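PDB 2I9C: DUF2019 domain-containing protein, which is of unknown function but folds as a small, all-helical single-chain domain of a family grouped with the TPR-like helical repeat proteins. Local coordinates for residues A[18-21]-A[22-26]. Residues are numbered along the deposited sequence; the frame is centred on the assembly and turned at random.
Sequences FAKV and TVEQD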
ATOM      1  N   PHE A  18       3.267   2.316   8.698  1.00 27.38           N
ATOM      2  CA  PHE A  18       3.014   1.811   7.348  1.00 28.15           C
ATOM      3  C   PHE A  18       4.132   2.316   6.394  1.00 28.21           C
ATOM      4  O   PHE A  18       4.686   1.542   5.609  1.00 27.99           O
ATOM      5  CB  PHE A  18       1.631   2.284   6.860  1.00 27.65           C
ATOM      6  CG  PHE A  18       1.235   1.750   5.477  1.00 29.25           C
ATOM      7  CD1 PHE A  18       0.353   0.671   5.347  1.00 29.84           C
ATOM      8  CD2 PHE A  18       1.742   2.340   4.325  1.00 31.73           C
ATOM      9  CE1 PHE A  18      -0.029   0.206   4.081  1.00 28.50           C
ATOM     10  CE2 PHE A  18       1.392   1.890   3.059  1.00 27.28           C
ATOM     11  CZ  PHE A  18       0.499   0.824   2.936  1.00 29.06           C
ATOM     12  N   ALA A  19       4.432   3.615   6.416  1.00 26.82           N
ATOM     13  CA  ALA A  19       5.458   4.123   5.507  1.00 27.27           C
ATOM     14  C   ALA A  19       6.862   3.540   5.813  1.00 27.72           C
ATOM     15  O   ALA A  19       7.618   3.206   4.894  1.00 26.22           O
ATOM     16  CB  ALA A  19       5.505   5.691   5.527  1.00 26.69           C
ATOM     17  N   LYS A  20       7.200   3.440   7.103  1.00 28.40           N
ATOM     18  CA  LYS A  20       8.512   2.898   7.508  0.50 28.63           C
ATOM     19  C   LYS A  20       8.668   1.456   7.039  1.00 28.18           C
ATOM     20  O   LYS A  20       9.704   1.103   6.501  1.00 27.73           O
ATOM     21  CB  LYS A  20       8.747   3.017   9.033  0.50 28.77           C
ATOM     22  CG  LYS A  20      10.172   2.625   9.508  0.50 28.16           C
ATOM     23  CD  LYS A  20      10.298   2.557  11.029  0.50 28.92           C
ATOM     24  CE  LYS A  20      11.715   2.950  11.464  0.50 32.52           C
ATOM     25  NZ  LYS A  20      12.360   1.888  12.285  0.50 32.61           N
ATOM     26  N   VAL A  21       7.648   0.621   7.245  1.00 28.95           N
ATOM     27  CA  VAL A  21       7.789  -0.795   6.851  1.00 29.14           C
ATOM     28  C   VAL A  21       7.789  -1.012   5.326  1.00 27.59           C
ATOM     29  O   VAL A  21       8.404  -1.938   4.823  1.00 27.97           O
ATOM     30  CB  VAL A  21       6.775  -1.786   7.593  1.00 29.27           C
ATOM     31  CG1 VAL A  21       6.745  -1.529   9.036  1.00 29.86           C
ATOM     32  CG2 VAL A  21       5.399  -1.661   7.039  1.00 30.85           C
ATOM     33  N   THR A  22       7.100  -0.161   4.593  1.00 28.91           N
ATOM     34  CA  THR A  22       7.061  -0.257   3.156  0.50 28.67           C
ATOM     35  C   THR A  22       8.332   0.320   2.477  1.00 29.68           C
ATOM     36  O   THR A  22       8.791  -0.190   1.436  1.00 30.81           O
ATOM     37  CB  THR A  22       5.743   0.352   2.718  0.50 28.85           C
ATOM     38  OG1 THR A  22       4.717  -0.251   3.532  0.50 27.82           O
ATOM     39  CG2 THR A  22       5.457   0.085   1.267  0.50 29.02           C
ATOM     40  N   VAL A  23       8.927   1.354   3.081  1.00 29.26           N
ATOM     41  CA  VAL A  23      10.310   1.759   2.687  1.00 28.69           C
ATOM     42  C   VAL A  23      11.259   0.562   2.875  1.00 29.77           C
ATOM     43  O   VAL A  23      12.059   0.225   2.007  1.00 29.03           O
ATOM     44  CB  VAL A  23      10.783   2.960   3.545  1.00 29.83           C
ATOM     45  CG1 VAL A  23      12.309   3.116   3.527  1.00 29.24           C
ATOM     46  CG2 VAL A  23      10.109   4.258   3.030  1.00 26.56           C
ATOM     47  N   GLU A  24      11.182  -0.083   4.036  1.00 30.74           N
ATOM     48  CA  GLU A  24      12.008  -1.243   4.276  1.00 32.44           C
ATOM     49  C   GLU A  24      11.688  -2.416   3.345  1.00 30.76           C
ATOM     50  O   GLU A  24      12.597  -3.155   2.997  1.00 31.04           O
ATOM     51  CB  GLU A  24      11.959  -1.648   5.739  1.00 33.14           C
ATOM     52  CG  GLU A  24      12.642  -0.593   6.646  1.00 35.89           C
ATOM     53  CD  GLU A  24      12.582  -0.961   8.136  1.00 38.77           C
ATOM     54  OE1 GLU A  24      12.563  -2.180   8.459  1.00 42.27           O
ATOM     55  OE2 GLU A  24      12.548  -0.019   8.980  1.00 43.68           O
ATOM     56  N   GLN A  25      10.430  -2.576   2.923  1.00 30.57           N
ATOM     57  CA  GLN A  25      10.098  -3.512   1.808  1.00 30.33           C
ATOM     58  C   GLN A  25      10.907  -3.224   0.555  1.00 30.56           C
ATOM     59  O   GLN A  25      11.560  -4.115  -0.005  1.00 31.21           O
ATOM     60  CB  GLN A  25       8.606  -3.503   1.449  1.00 29.64           C
ATOM     61  CG  GLN A  25       7.682  -4.218   2.479  1.00 28.50           C
ATOM     62  CD  GLN A  25       6.235  -3.946   2.154  1.00 30.71           C
ATOM     63  OE1 GLN A  25       5.911  -3.679   1.013  1.00 33.90           O
ATOM     64  NE2 GLN A  25       5.369  -3.948   3.148  1.00 31.72           N
ATOM     65  N   ASP A  26      10.902  -1.970   0.145  1.00 31.31           N
ATOM     66  CA  ASP A  26      11.659  -1.530  -1.003  1.00 32.12           C
ATOM     67  C   ASP A  26      13.131  -1.883  -0.805  1.00 31.88           C
ATOM     68  O   ASP A  26      13.729  -2.492  -1.677  1.00 33.18           O
ATOM     69  CB  ASP A  26      11.507  -0.010  -1.186  1.00 30.99           C
ATOM     70  CG  ASP A  26      11.954   0.452  -2.546  1.00 34.82           C
ATOM     71  OD1 ASP A  26      11.642  -0.264  -3.532  1.00 36.57           O
ATOM     72  OD2 ASP A  26      12.600   1.536  -2.642  1.00 36.26           O
TER
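Within helix 11-30, side chains one turn apart meet, Phe18 with Thr22 on the buried side and Lys20 with Glu24 on the more exposed side. Phe18 O takes two bonds, one from Thr22 N at 3.1 Å and one from Thr22 OG1 at 2.7 Å, which arrive from opposite faces of the carbonyl plane. In the conformer described, Thr22 can fold its hydroxyl back in this way because OG1 stands anti to its own carbonyl carbon (chi1 -49°). Thr22 OG1 also lies 3.9 Å above the plane of the Phe18 ring, displaced toward the rim, while Met44 of helix 34-53 touches both residues. The i to i+4 pattern continues with Val23 N to Ala19 O (2.9 Å, N-H...O 166°) and Gln25 N to Val21 O (2.8 Å). Lys20 and Glu24 run side by side in the same direction. In the Lys20 conformer described, Glu24 OE2 rests 3.6 Å from Lys20 CG and makes a long salt bridge of 3.8 Å to Lys20 NZ; Glu24 OE1 has a weak, long ion pair with Arg36. An alanine in place of Glu24 would probably leave the Lys20 ammonium without this carboxylate and uncover the lysine methylenes beside it. In this conformer the threonine hydroxyl is spent on the helix backbone, which probably spares the buried face an unsatisfied donor, whereas the loosely paired charges lie toward the more exposed side.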